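Local coordinates for protein phage terminase large subunit (Thermus phage P7426, PDB 7KS4) that probably acts as an ATP-driven motor moving viral DNA into empty capsids, with this chain holding its N-terminal ATPase domain, at residues A179-T184 and N189-F194; V151-A156 and E166-T171; K135-P140 and A157-S162; L28-S33 and A40-Q45; A35-A40 and T171-D176. All blocks are in the same frame, centred on the assembly; numbering follows the deposited sequence.

In the fold
From the N terminus, interaction 4 opens in helix 25-32 and closes at 40-45, where strand 37-42 runs into the P-loop. Interaction 5 starts at 35-40, before that closure, so the two cross and share A40; it closes a loop of 130 residues at the end of helix 161-175. Interactions 3 and 2 both fall within this loop and cross each other: 135-140 opens first, 151-156 follows, then 157-162 and 166-171 close them in turn. Interaction 1 comes last, in series, joining 179-184 to 189-194. Strands 37-42, 150-153 and 178-183 are thus packed on helices, and the end of 126-136 meets the loop before helix 161-175.

Interaction 1: residues A179-T184 and N189-F194; sequences ALIIST and NWFYEF
I181 is the first residue of the segment to touch helix 190-197, from strand 178-183, an inner parallel strand of the P-loop ATPase sheet lying beside the strand of the predicted Walker B motif. The axes of 179-183 and 190-194 approach to 10.2 Å, with directions 124° apart, a gap filled mainly by side chains. I181 divides its branches among three aromatic residues. CG2, set opposite the backbone N by chi1 of -56°, reaches W190 CH2 and F191 CD1, both at 3.9 Å, while CD1 meets F194 CD2 at 3.8 Å at the edge of that ring. The I181 carbonyl oxygen also lies in the plane of the F191 ring, at its edge, 3.8 Å from CE1. The aromatic cluster is anchored beyond the contact, since W190 NE1 hydrogen-bonds to I159 O and the W190 and F194 rings also meet W164. I182 turns the other way, towards D154 and the nucleotide side of the sheet. S183 faces the helix again: its CB sits over the F191 face in a CH-pi contact, 3.8 Å from the ring centroid and 19° off the normal. S183 OG accepts from A157 N and donates to T184 O at 2.7 Å. At T184, where the strand has ended, the backbone N donates to OE2 of E155, the predicted catalytic glutamate.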
# COMPACT_ATOMS: atom_id res chain seq x y z
N ALA A 179 -1.64 -8.15 2.57
CA ALA A 179 -0.51 -7.23 2.53
C ALA A 179 -0.44 -6.65 1.14
O ALA A 179 -0.56 -7.38 0.15
CB ALA A 179 0.80 -7.93 2.87
N LEU A 180 -0.26 -5.34 1.07
CA LEU A 180 0.08 -4.62 -0.15
C LEU A 180 1.51 -4.11 -0.00
O LEU A 180 1.77 -3.22 0.82
CB LEU A 180 -0.91 -3.49 -0.40
CG LEU A 180 -0.64 -2.60 -1.60
CD1 LEU A 180 -0.59 -3.39 -2.91
CD2 LEU A 180 -1.73 -1.52 -1.65
N ILE A 181 2.42 -4.67 -0.79
CA ILE A 181 3.86 -4.46 -0.65
C ILE A 181 4.30 -3.69 -1.88
O ILE A 181 4.34 -4.25 -2.98
CB ILE A 181 4.60 -5.80 -0.51
CG1 ILE A 181 4.02 -6.58 0.68
CG2 ILE A 181 6.10 -5.59 -0.35
CD1 ILE A 181 4.50 -8.02 0.77
N ILE A 182 4.65 -2.43 -1.69
CA ILE A 182 4.86 -1.50 -2.80
C ILE A 182 6.22 -0.85 -2.64
O ILE A 182 6.63 -0.49 -1.53
CB ILE A 182 3.74 -0.44 -2.87
CG1 ILE A 182 3.70 0.41 -1.60
CG2 ILE A 182 2.40 -1.12 -3.07
CD1 ILE A 182 2.59 1.45 -1.57
N SER A 183 6.94 -0.70 -3.76
CA SER A 183 8.26 -0.09 -3.68
C SER A 183 8.79 0.21 -5.07
O SER A 183 8.41 -0.44 -6.05
CB SER A 183 9.25 -1.01 -2.96
OG SER A 183 10.44 -0.31 -2.60
N THR A 184 9.67 1.20 -5.15
CA THR A 184 10.63 1.17 -6.23
C THR A 184 11.71 0.15 -5.89
O THR A 184 12.02 -0.03 -4.71
CB THR A 184 11.26 2.54 -6.45
OG1 THR A 184 11.99 2.91 -5.28
CG2 THR A 184 10.19 3.59 -6.73
N ASN A 189 16.91 -8.22 -3.62
CA ASN A 189 16.72 -8.49 -2.20
C ASN A 189 15.35 -9.13 -1.98
O ASN A 189 14.75 -9.66 -2.92
CB ASN A 189 16.86 -7.20 -1.39
CG ASN A 189 15.78 -6.18 -1.70
OD1 ASN A 189 14.86 -6.43 -2.48
ND2 ASN A 189 15.91 -5.01 -1.10
N TRP A 190 14.85 -9.11 -0.74
CA TRP A 190 13.61 -9.82 -0.45
C TRP A 190 12.44 -9.30 -1.28
O TRP A 190 11.55 -10.08 -1.64
CB TRP A 190 13.29 -9.73 1.04
CG TRP A 190 12.72 -8.42 1.48
CD1 TRP A 190 13.41 -7.30 1.82
CD2 TRP A 190 11.33 -8.10 1.63
NE1 TRP A 190 12.54 -6.29 2.18
CE2 TRP A 190 11.26 -6.76 2.07
CE3 TRP A 190 10.15 -8.81 1.43
CZ2 TRP A 190 10.05 -6.12 2.32
CZ3 TRP A 190 8.94 -8.17 1.69
CH2 TRP A 190 8.90 -6.84 2.13
N PHE A 191 12.42 -8.00 -1.60
CA PHE A 191 11.32 -7.45 -2.39
C PHE A 191 11.30 -8.05 -3.79
O PHE A 191 10.23 -8.31 -4.35
CB PHE A 191 11.43 -5.93 -2.44
CG PHE A 191 10.38 -5.28 -3.30
CD1 PHE A 191 9.10 -5.09 -2.82
CD2 PHE A 191 10.69 -4.82 -4.57
CE1 PHE A 191 8.13 -4.48 -3.60
CE2 PHE A 191 9.73 -4.20 -5.36
CZ PHE A 191 8.45 -4.03 -4.87
N TYR A 192 12.49 -8.27 -4.37
CA TYR A 192 12.58 -8.95 -5.65
C TYR A 192 12.02 -10.36 -5.57
O TYR A 192 11.29 -10.80 -6.47
CB TYR A 192 14.05 -8.98 -6.09
CG TYR A 192 14.34 -9.99 -7.17
CD1 TYR A 192 13.83 -9.83 -8.46
CD2 TYR A 192 15.14 -11.10 -6.91
CE1 TYR A 192 14.10 -10.76 -9.46
CE2 TYR A 192 15.42 -12.03 -7.89
CZ TYR A 192 14.90 -11.85 -9.17
OH TYR A 192 15.19 -12.79 -10.14
N GLU A 193 12.36 -11.09 -4.51
CA GLU A 193 11.85 -12.45 -4.35
C GLU A 193 10.33 -12.46 -4.27
O GLU A 193 9.67 -13.25 -4.95
CB GLU A 193 12.45 -13.08 -3.10
CG GLU A 193 13.95 -13.12 -3.16
CD GLU A 193 14.58 -13.54 -1.86
OE1 GLU A 193 13.89 -13.59 -0.82
OE2 GLU A 193 15.80 -13.82 -1.91
N PHE A 194 9.76 -11.59 -3.43
CA PHE A 194 8.31 -11.54 -3.29
C PHE A 194 7.65 -11.11 -4.58
O PHE A 194 6.59 -11.63 -4.94
CB PHE A 194 7.93 -10.59 -2.15
CG PHE A 194 7.86 -11.26 -0.81
CD1 PHE A 194 8.82 -12.18 -0.43
CD2 PHE A 194 6.83 -10.97 0.07
CE1 PHE A 194 8.76 -12.80 0.80
CE2 PHE A 194 6.77 -11.58 1.31
CZ PHE A 194 7.74 -12.50 1.68

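Interaction 2: residues V151-A156 and E166-T171; sequences VILDEA and EAIEPT
I168 reaches V151 and L153 with different branches, and these apolar touches make up the whole contact. Its CG2 lies 3.8 Å from V151 CG1 and 4.0 Å from V151 CG2, so one methyl rests against both branches of the valine, the two side chains crossing at about a right angle. The delta methyl goes further along the strand: I168 CD1 comes to 4.3 Å from L153 CD1, a looser touch. A chi1 of -63° places CG2 opposite the I168 backbone N and sends CG1 off beside it, which separates the two contacts. V151 and L153 can both face the helix because they alternate with I152, which points through to the other side of the sheet.

The next shell fills in around this row, with W164 against L153, L172 against V151, and I71 of the neighbouring strand touching both V151 and I168. The helix backbone is irregular here: a wide pi-type turn spans 166-168, and P170, having no N-H, cannot bond back. Separately, T171 OG1 donates to I168 O at 2.9 Å, in the carbonyl plane and on a lone pair, although T171 is poorly ordered. Beyond L153 the strand delivers D154, which binds magnesium in another structure of this protein, and E155, the predicted catalytic residue. The packing is that of a beta-alpha-beta unit whose first strand carries the predicted Walker B motif.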
# COMPACT_ATOMS: atom_id res chain seq x y z
N VAL A 151 -2.04 -4.74 5.94
CA VAL A 151 -0.83 -3.96 6.13
C VAL A 151 -0.37 -3.45 4.78
O VAL A 151 -0.51 -4.14 3.76
CB VAL A 151 0.28 -4.77 6.83
CG1 VAL A 151 0.70 -5.96 5.97
CG2 VAL A 151 1.47 -3.88 7.14
N ILE A 152 0.15 -2.23 4.77
CA ILE A 152 0.78 -1.64 3.60
C ILE A 152 2.24 -1.40 3.94
O ILE A 152 2.55 -0.77 4.96
CB ILE A 152 0.10 -0.32 3.20
CG1 ILE A 152 -1.37 -0.58 2.87
CG2 ILE A 152 0.83 0.32 2.02
CD1 ILE A 152 -2.27 0.63 3.10
N LEU A 153 3.14 -1.91 3.09
CA LEU A 153 4.57 -1.63 3.20
C LEU A 153 4.91 -0.67 2.07
O LEU A 153 4.82 -1.04 0.89
CB LEU A 153 5.41 -2.90 3.11
CG LEU A 153 5.57 -3.71 4.40
CD1 LEU A 153 4.27 -4.36 4.79
CD2 LEU A 153 6.68 -4.75 4.24
N ASP A 154 5.30 0.54 2.44
CA ASP A 154 5.68 1.57 1.48
C ASP A 154 7.20 1.61 1.38
O ASP A 154 7.90 1.46 2.38
CB ASP A 154 5.14 2.93 1.90
CG ASP A 154 5.26 3.97 0.81
OD1 ASP A 154 5.31 3.61 -0.39
OD2 ASP A 154 5.30 5.17 1.14
N GLU A 155 7.71 1.79 0.16
CA GLU A 155 9.13 1.63 -0.13
C GLU A 155 9.69 0.39 0.56
O GLU A 155 10.71 0.41 1.26
CB GLU A 155 9.92 2.89 0.24
CG GLU A 155 9.93 3.93 -0.90
CD GLU A 155 10.50 3.35 -2.20
OE1 GLU A 155 11.71 3.04 -2.25
OE2 GLU A 155 9.73 3.19 -3.16
N ALA A 156 9.00 -0.72 0.31
CA ALA A 156 9.31 -1.98 0.97
C ALA A 156 10.73 -2.46 0.70
O ALA A 156 11.35 -3.09 1.56
CB ALA A 156 8.32 -3.05 0.52
N GLU A 166 9.52 -11.14 10.92
CA GLU A 166 9.36 -11.27 12.36
C GLU A 166 8.25 -10.41 12.94
O GLU A 166 7.54 -10.84 13.85
CB GLU A 166 10.69 -10.93 13.05
CG GLU A 166 11.85 -11.84 12.61
CD GLU A 166 13.19 -11.42 13.19
OE1 GLU A 166 13.22 -10.44 13.96
OE2 GLU A 166 14.20 -12.08 12.88
N ALA A 167 8.05 -9.20 12.41
CA ALA A 167 7.17 -8.23 13.06
C ALA A 167 5.84 -8.02 12.34
O ALA A 167 4.93 -7.45 12.95
CB ALA A 167 7.88 -6.88 13.19
N ILE A 168 5.70 -8.44 11.08
CA ILE A 168 4.48 -8.17 10.33
C ILE A 168 3.79 -9.47 9.93
O ILE A 168 2.63 -9.70 10.29
CB ILE A 168 4.79 -7.30 9.10
CG1 ILE A 168 5.33 -5.94 9.56
CG2 ILE A 168 3.54 -7.09 8.23
CD1 ILE A 168 6.19 -5.28 8.53
N GLU A 169 4.50 -10.34 9.21
CA GLU A 169 3.87 -11.54 8.68
C GLU A 169 3.20 -12.40 9.75
O GLU A 169 2.10 -12.91 9.49
CB GLU A 169 4.89 -12.37 7.90
CG GLU A 169 4.30 -13.53 7.10
CD GLU A 169 4.07 -14.78 7.94
OE1 GLU A 169 4.72 -14.91 9.00
OE2 GLU A 169 3.23 -15.62 7.55
N PRO A 170 3.79 -12.63 10.93
CA PRO A 170 3.12 -13.52 11.90
C PRO A 170 1.74 -13.04 12.30
O PRO A 170 0.81 -13.84 12.36
CB PRO A 170 4.10 -13.54 13.08
CG PRO A 170 5.43 -13.13 12.50
CD PRO A 170 5.09 -12.15 11.43
N THR A 171 1.59 -11.74 12.59
CA THR A 171 0.30 -11.21 13.01
C THR A 171 -0.73 -11.30 11.88
O THR A 171 -1.90 -11.61 12.13
CB THR A 171 0.45 -9.77 13.47
OG1 THR A 171 0.76 -8.93 12.35
CG2 THR A 171 1.56 -9.64 14.51

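Interaction 3: residues K135-P140 and A157-S162; sequences KSADRP and AMIPFS
A137 and I159 bring the two backbones to a CA-to-CA separation of 6.2 Å, and neither residue lies in a strand or a helix; the short alanine side chain is compatible with so close an approach. One loop follows strand 126-136 of the P-loop ATPase sheet; the other leads from the predicted Walker B motif through a 3-10 turn that includes A157 and M158 to helix 161-175. At the strand end the chain reverses in a type I beta turn from S136 to R139, closed by R139 N to S136 O at 3.3 Å, and A137 takes the second position of that turn. The CB of A137 points toward the other segment.

No hydrogen bond links the segments. The A137 methyl meets two carbons of I159, 4.0 Å from CG2 and 4.2 Å from CG1; a chi1 of -65° puts CG2 opposite the backbone N and CG1 beside it, presenting both to that methyl. The far end of I159 turns towards the end of the Walker B segment, where CD1 packs near the D154 carbonyl oxygen. P160, exposed to solvent, adds a more distant touch, its CD lying 4.3 Å from A137 CB.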
# COMPACT_ATOMS: atom_id res chain seq x y z
N LYS A 135 3.61 3.38 10.90
CA LYS A 135 4.75 2.78 11.58
C LYS A 135 6.00 3.00 10.76
O LYS A 135 5.95 3.19 9.54
CB LYS A 135 4.53 1.28 11.82
CG LYS A 135 3.41 0.95 12.80
CD LYS A 135 3.75 1.44 14.20
CE LYS A 135 2.71 1.02 15.21
NZ LYS A 135 3.02 1.57 16.56
N SER A 136 7.14 2.95 11.44
CA SER A 136 8.45 3.22 10.86
C SER A 136 9.37 2.03 11.07
O SER A 136 9.47 1.49 12.18
CB SER A 136 9.09 4.46 11.50
OG SER A 136 10.49 4.48 11.28
N ALA A 137 10.07 1.63 10.00
CA ALA A 137 11.04 0.54 10.10
C ALA A 137 12.25 0.92 10.94
O ALA A 137 12.83 0.06 11.60
CB ALA A 137 11.49 0.10 8.71
N ASP A 138 12.65 2.20 10.92
CA ASP A 138 13.78 2.66 11.71
C ASP A 138 13.42 2.88 13.18
O ASP A 138 14.19 3.52 13.91
CB ASP A 138 14.38 3.94 11.11
CG ASP A 138 13.44 5.13 11.18
OD1 ASP A 138 12.42 5.06 11.89
OD2 ASP A 138 13.74 6.15 10.52
N ARG A 139 12.28 2.38 13.62
CA ARG A 139 11.91 2.37 15.03
C ARG A 139 11.32 1.01 15.36
O ARG A 139 10.13 0.88 15.67
CB ARG A 139 10.92 3.50 15.35
CG ARG A 139 11.45 4.89 15.03
CD ARG A 139 12.55 5.33 15.99
NE ARG A 139 13.13 6.61 15.60
CZ ARG A 139 12.51 7.78 15.72
NH1 ARG A 139 11.28 7.85 16.23
NH2 ARG A 139 13.12 8.90 15.34
N PRO A 140 12.14 -0.04 15.29
CA PRO A 140 11.63 -1.39 15.61
C PRO A 140 10.98 -1.48 16.98
O PRO A 140 10.13 -2.35 17.19
CB PRO A 140 12.88 -2.27 15.53
CG PRO A 140 13.85 -1.50 14.70
CD PRO A 140 13.57 -0.06 14.95
N ALA A 157 11.26 -2.19 -0.50
CA ALA A 157 12.60 -2.69 -0.82
C ALA A 157 13.66 -2.06 0.07
O ALA A 157 14.78 -2.58 0.15
CB ALA A 157 12.93 -2.44 -2.29
N MET A 158 13.34 -0.95 0.74
CA MET A 158 14.23 -0.32 1.69
C MET A 158 13.96 -0.74 3.13
O MET A 158 14.66 -0.28 4.04
CB MET A 158 14.13 1.21 1.56
CG MET A 158 14.77 1.75 0.29
SD MET A 158 16.56 1.53 0.29
CE MET A 158 17.07 2.79 1.45
N ILE A 159 12.98 -1.59 3.36
CA ILE A 159 12.66 -2.09 4.70
C ILE A 159 13.39 -3.42 4.89
O ILE A 159 13.29 -4.29 4.02
CB ILE A 159 11.14 -2.27 4.88
CG1 ILE A 159 10.43 -0.91 4.81
CG2 ILE A 159 10.83 -2.96 6.21
CD1 ILE A 159 8.92 -0.99 4.82
N PRO A 160 14.11 -3.61 5.99
CA PRO A 160 14.79 -4.90 6.20
C PRO A 160 13.79 -6.06 6.22
O PRO A 160 12.72 -5.97 6.82
CB PRO A 160 15.47 -4.73 7.56
CG PRO A 160 15.61 -3.25 7.74
CD PRO A 160 14.41 -2.65 7.07
N PHE A 161 14.17 -7.17 5.57
CA PHE A 161 13.30 -8.33 5.53
C PHE A 161 12.83 -8.74 6.92
O PHE A 161 11.71 -9.22 7.09
CB PHE A 161 14.00 -9.52 4.87
CG PHE A 161 13.14 -10.74 4.76
CD1 PHE A 161 11.98 -10.71 4.00
CD2 PHE A 161 13.46 -11.90 5.44
CE1 PHE A 161 11.17 -11.82 3.90
CE2 PHE A 161 12.65 -13.02 5.34
CZ PHE A 161 11.50 -12.98 4.57
N SER A 162 13.69 -8.55 7.93
CA SER A 162 13.36 -8.98 9.28
C SER A 162 12.11 -8.30 9.80
O SER A 162 11.33 -8.90 10.55
CB SER A 162 14.54 -8.70 10.22
OG SER A 162 14.88 -7.33 10.21

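Interaction 4: residues L28-S33 and A40-Q45; sequences LAIHRS and ACLGRQ. With SO4 (sulfate ion), chain H.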
# COMPACT_ATOMS: atom_id res chain seq x y z
N LEU A 28 -5.97 0.40 -10.89
CA LEU A 28 -7.15 -0.45 -11.03
C LEU A 28 -6.78 -1.92 -10.94
O LEU A 28 -7.47 -2.71 -10.29
CB LEU A 28 -7.85 -0.15 -12.35
CG LEU A 28 -9.27 -0.68 -12.53
CD1 LEU A 28 -10.19 -0.22 -11.40
CD2 LEU A 28 -9.80 -0.22 -13.88
N ALA A 29 -5.68 -2.32 -11.58
CA ALA A 29 -5.26 -3.72 -11.51
C ALA A 29 -4.99 -4.14 -10.07
O ALA A 29 -5.38 -5.23 -9.65
CB ALA A 29 -4.04 -3.96 -12.39
N ILE A 30 -4.32 -3.27 -9.30
CA ILE A 30 -4.08 -3.56 -7.89
C ILE A 30 -5.39 -3.72 -7.14
O ILE A 30 -5.56 -4.65 -6.34
CB ILE A 30 -3.21 -2.45 -7.27
CG1 ILE A 30 -1.80 -2.49 -7.89
CG2 ILE A 30 -3.17 -2.57 -5.73
CD1 ILE A 30 -0.89 -1.38 -7.45
N HIS A 31 -6.34 -2.82 -7.38
CA HIS A 31 -7.61 -2.86 -6.65
C HIS A 31 -8.43 -4.09 -7.03
O HIS A 31 -9.15 -4.64 -6.19
CB HIS A 31 -8.43 -1.60 -6.90
CG HIS A 31 -7.78 -0.35 -6.40
ND1 HIS A 31 -7.27 -0.24 -5.12
CD2 HIS A 31 -7.57 0.85 -6.99
CE1 HIS A 31 -6.77 0.97 -4.95
NE2 HIS A 31 -6.94 1.65 -6.07
N ARG A 32 -8.38 -4.51 -8.30
CA ARG A 32 -9.15 -5.67 -8.71
C ARG A 32 -8.56 -6.98 -8.20
O ARG A 32 -9.27 -7.99 -8.13
CB ARG A 32 -9.26 -5.73 -10.24
CG ARG A 32 -10.17 -4.66 -10.82
CD ARG A 32 -10.48 -4.94 -12.28
NE ARG A 32 -11.18 -3.82 -12.91
CZ ARG A 32 -12.51 -3.68 -12.95
NH1 ARG A 32 -13.31 -4.58 -12.41
NH2 ARG A 32 -13.03 -2.61 -13.55
N SER A 33 -7.28 -6.98 -7.83
CA SER A 33 -6.64 -8.20 -7.36
C SER A 33 -7.17 -8.60 -6.00
O SER A 33 -7.24 -7.78 -5.08
CB SER A 33 -5.13 -8.00 -7.29
OG SER A 33 -4.51 -9.12 -6.66
N ALA A 40 3.76 -4.60 -5.72
CA ALA A 40 3.80 -3.65 -6.82
C ALA A 40 5.19 -3.04 -6.91
O ALA A 40 5.61 -2.30 -6.01
CB ALA A 40 2.73 -2.56 -6.66
N CYS A 41 5.90 -3.34 -7.99
CA CYS A 41 7.20 -2.75 -8.28
C CYS A 41 6.96 -1.70 -9.36
O CYS A 41 6.85 -2.04 -10.54
CB CYS A 41 8.20 -3.81 -8.72
SG CYS A 41 9.79 -3.12 -9.22
N LEU A 42 6.86 -0.44 -8.95
CA LEU A 42 6.47 0.65 -9.83
C LEU A 42 7.43 1.82 -9.65
O LEU A 42 7.93 2.07 -8.55
CB LEU A 42 5.01 1.11 -9.58
CG LEU A 42 3.91 0.04 -9.39
CD1 LEU A 42 2.56 0.70 -9.12
CD2 LEU A 42 3.79 -0.89 -10.59
N GLY A 43 7.70 2.52 -10.74
CA GLY A 43 8.54 3.70 -10.67
C GLY A 43 7.85 4.85 -9.96
O GLY A 43 6.66 4.81 -9.65
N ARG A 44 8.63 5.90 -9.70
CA ARG A 44 8.06 7.11 -9.12
C ARG A 44 6.93 7.63 -10.00
O ARG A 44 6.94 7.48 -11.22
CB ARG A 44 9.13 8.19 -8.99
CG ARG A 44 10.27 7.81 -8.09
CD ARG A 44 11.26 8.94 -7.98
NE ARG A 44 12.33 8.64 -7.04
CZ ARG A 44 13.31 9.48 -6.73
NH1 ARG A 44 13.36 10.68 -7.29
NH2 ARG A 44 14.25 9.11 -5.87
N GLN A 45 5.96 8.28 -9.35
CA GLN A 45 4.81 8.89 -10.00
C GLN A 45 3.82 7.86 -10.54
O GLN A 45 2.99 8.18 -11.39
CB GLN A 45 5.25 9.83 -11.13
CG GLN A 45 6.25 10.88 -10.69
CD GLN A 45 6.60 11.87 -11.80
OE1 GLN A 45 6.40 11.59 -12.98
NE2 GLN A 45 7.11 13.03 -11.41
S SO4 H . 12.86 14.07 -8.20
O1 SO4 H . 13.45 15.25 -8.83
O2 SO4 H . 11.52 14.39 -7.72
O3 SO4 H . 13.70 13.68 -7.07
O4 SO4 H . 12.77 12.97 -9.15
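I30 reaches from helix 25-32 to A40 and L42 on strand 37-42, the strand that leads into the P-loop (Walker A motif) of this ATPase. Measured to A40 CB, its atoms close in stepwise: I30 CB is 6.0 Å away, I30 CG1 4.7 Å, and I30 CD1 3.9 Å. The extended tail, chi2 175°, explains this, as it carries CD1 directly outward to the sheet, whereas the CG2 branch stays back at the helix. At the tip CD1 also comes to 4.4 Å from L42 CD1, so one methyl serves two residues on the same side of the strand. F222 of the adjoining strand packs against I30 as well, and the I30 carbonyl accepts from R38 NH1.

Past L42 the strand gives way to the nucleotide-binding loop. The G43 carbonyl takes bonds from S46 OG and K48 NZ, and Q45 N donates to a beta-phosphate oxygen of ADP. The R44 side chain extends fully from the loop to a sulfate, probably from the crystallisation liquor, that R240 also binds. R44 NH1 donates to sulfate O4 at 3.0 Å, a weak bond bent to 123°, with O4 near the guanidinium plane at its edge.

Interaction 5: residues A35-A40 and T171-D176; sequences AKRRVA and TLSVRD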
# COMPACT_ATOMS: atom_id res chain seq x y z
N ALA A 35 -5.58 -11.08 -4.36
CA ALA A 35 -4.46 -11.81 -3.76
C ALA A 35 -4.16 -11.27 -2.36
O ALA A 35 -4.19 -10.06 -2.12
CB ALA A 35 -3.22 -11.69 -4.64
N LYS A 36 -3.87 -12.19 -1.44
CA LYS A 36 -3.53 -11.79 -0.08
C LYS A 36 -2.14 -11.16 0.00
O LYS A 36 -1.86 -10.47 0.98
CB LYS A 36 -3.62 -12.99 0.86
CG LYS A 36 -5.02 -13.57 0.92
CD LYS A 36 -5.59 -13.54 2.33
CE LYS A 36 -7.08 -13.88 2.34
NZ LYS A 36 -7.36 -15.18 1.67
N ARG A 37 -1.29 -11.37 -1.01
CA ARG A 37 0.02 -10.74 -1.09
C ARG A 37 0.10 -10.07 -2.46
O ARG A 37 0.32 -10.74 -3.47
CB ARG A 37 1.15 -11.75 -0.91
CG ARG A 37 1.06 -12.56 0.37
CD ARG A 37 1.43 -11.73 1.60
NE ARG A 37 1.31 -12.54 2.81
CZ ARG A 37 0.26 -12.57 3.62
NH1 ARG A 37 -0.81 -11.82 3.37
NH2 ARG A 37 0.26 -13.36 4.70
N ARG A 38 -0.10 -8.76 -2.48
CA ARG A 38 0.03 -7.96 -3.68
C ARG A 38 1.35 -7.20 -3.61
O ARG A 38 1.60 -6.47 -2.64
CB ARG A 38 -1.14 -6.99 -3.82
CG ARG A 38 -2.46 -7.68 -4.15
CD ARG A 38 -3.62 -6.69 -4.12
NE ARG A 38 -3.96 -6.26 -2.77
CZ ARG A 38 -4.88 -5.33 -2.48
NH1 ARG A 38 -5.54 -4.71 -3.45
NH2 ARG A 38 -5.12 -5.01 -1.22
N VAL A 39 2.18 -7.36 -4.64
CA VAL A 39 3.52 -6.79 -4.68
C VAL A 39 3.58 -5.91 -5.92
O VAL A 39 3.46 -6.40 -7.05
CB VAL A 39 4.61 -7.88 -4.73
CG1 VAL A 39 5.99 -7.27 -4.56
CG2 VAL A 39 4.37 -8.94 -3.67
N ALA A 40 3.76 -4.60 -5.72
CA ALA A 40 3.80 -3.65 -6.82
C ALA A 40 5.19 -3.04 -6.91
O ALA A 40 5.61 -2.30 -6.01
CB ALA A 40 2.73 -2.56 -6.66
N THR A 171 1.59 -11.74 12.59
CA THR A 171 0.30 -11.21 13.01
C THR A 171 -0.73 -11.30 11.88
O THR A 171 -1.90 -11.61 12.13
CB THR A 171 0.45 -9.77 13.47
OG1 THR A 171 0.76 -8.93 12.35
CG2 THR A 171 1.56 -9.64 14.51
N LEU A 172 -0.31 -11.02 10.65
CA LEU A 172 -1.22 -11.12 9.51
C LEU A 172 -1.80 -12.52 9.38
O LEU A 172 -3.01 -12.69 9.22
CB LEU A 172 -0.49 -10.76 8.22
CG LEU A 172 -0.52 -9.36 7.65
CD1 LEU A 172 0.06 -9.49 6.25
CD2 LEU A 172 -1.90 -8.73 7.62
N SER A 173 -0.94 -13.54 9.40
CA SER A 173 -1.40 -14.90 9.17
C SER A 173 -2.48 -15.31 10.16
O SER A 173 -3.31 -16.18 9.87
CB SER A 173 -0.23 -15.87 9.24
OG SER A 173 0.83 -15.43 8.41
N VAL A 174 -2.50 -14.68 11.34
CA VAL A 174 -3.52 -14.98 12.35
C VAL A 174 -4.92 -14.79 11.78
O VAL A 174 -5.71 -15.73 11.70
CB VAL A 174 -3.30 -14.11 13.60
CG1 VAL A 174 -4.44 -14.30 14.60
CG2 VAL A 174 -1.99 -14.46 14.24
N ARG A 175 -5.25 -13.55 11.43
CA ARG A 175 -6.55 -13.22 10.88
C ARG A 175 -6.61 -13.40 9.37
O ARG A 175 -7.55 -12.92 8.74
CB ARG A 175 -6.93 -11.78 11.24
CG ARG A 175 -7.83 -11.68 12.46
CD ARG A 175 -7.65 -10.34 13.16
NE ARG A 175 -8.93 -9.71 13.47
CZ ARG A 175 -9.06 -8.47 13.92
NH1 ARG A 175 -7.99 -7.71 14.10
NH2 ARG A 175 -10.27 -7.98 14.18
N ASP A 176 -5.63 -14.10 8.79
CA ASP A 176 -5.55 -14.26 7.35
C ASP A 176 -5.67 -12.90 6.66
O ASP A 176 -6.43 -12.72 5.71
CB ASP A 176 -6.62 -15.23 6.84
CG ASP A 176 -6.31 -15.77 5.46
OD1 ASP A 176 -7.26 -15.96 4.67
OD2 ASP A 176 -5.11 -16.00 5.17
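The R37 guanidinium has L172 CD1 over one face, 3.6 Å above the plane and shifted towards the rim, with R37 NH1 the nearest atom at 3.8 Å from that methyl. At the edge, near the plane, lies S173 OG, 4.3 Å from R37 NH2; this is too long for a bond, and the hydroxyl is instead bonded to E169 O. R37 NH1 donates to K36 O at 2.9 Å and 149°. That oxygen is nearly in the guanidinium plane, yet the donor stands 62° out of the carbonyl plane, off the lone pairs. A second acceptor for NH1, G177 O, helps fix the flat group's rotation.

The partner segment is the end of helix 161-175, closed by a Schellman motif with D176 at positive phi (50°). Here the end of the helix meets the start of strand 37-42 on the surface of the P-loop ATPase domain. D176 sends its carboxylate across the K36 chain at about a right angle, with CG opposite the backbone N. K36, bent at chi2 and chi4, answers with a salt bridge, K36 NZ to D176 OD1 at 3.1 Å, whose hydrogen bond is weak. R37 NH2 stays 6.0 Å from D176 OD2, so any attraction there acts only at a distance.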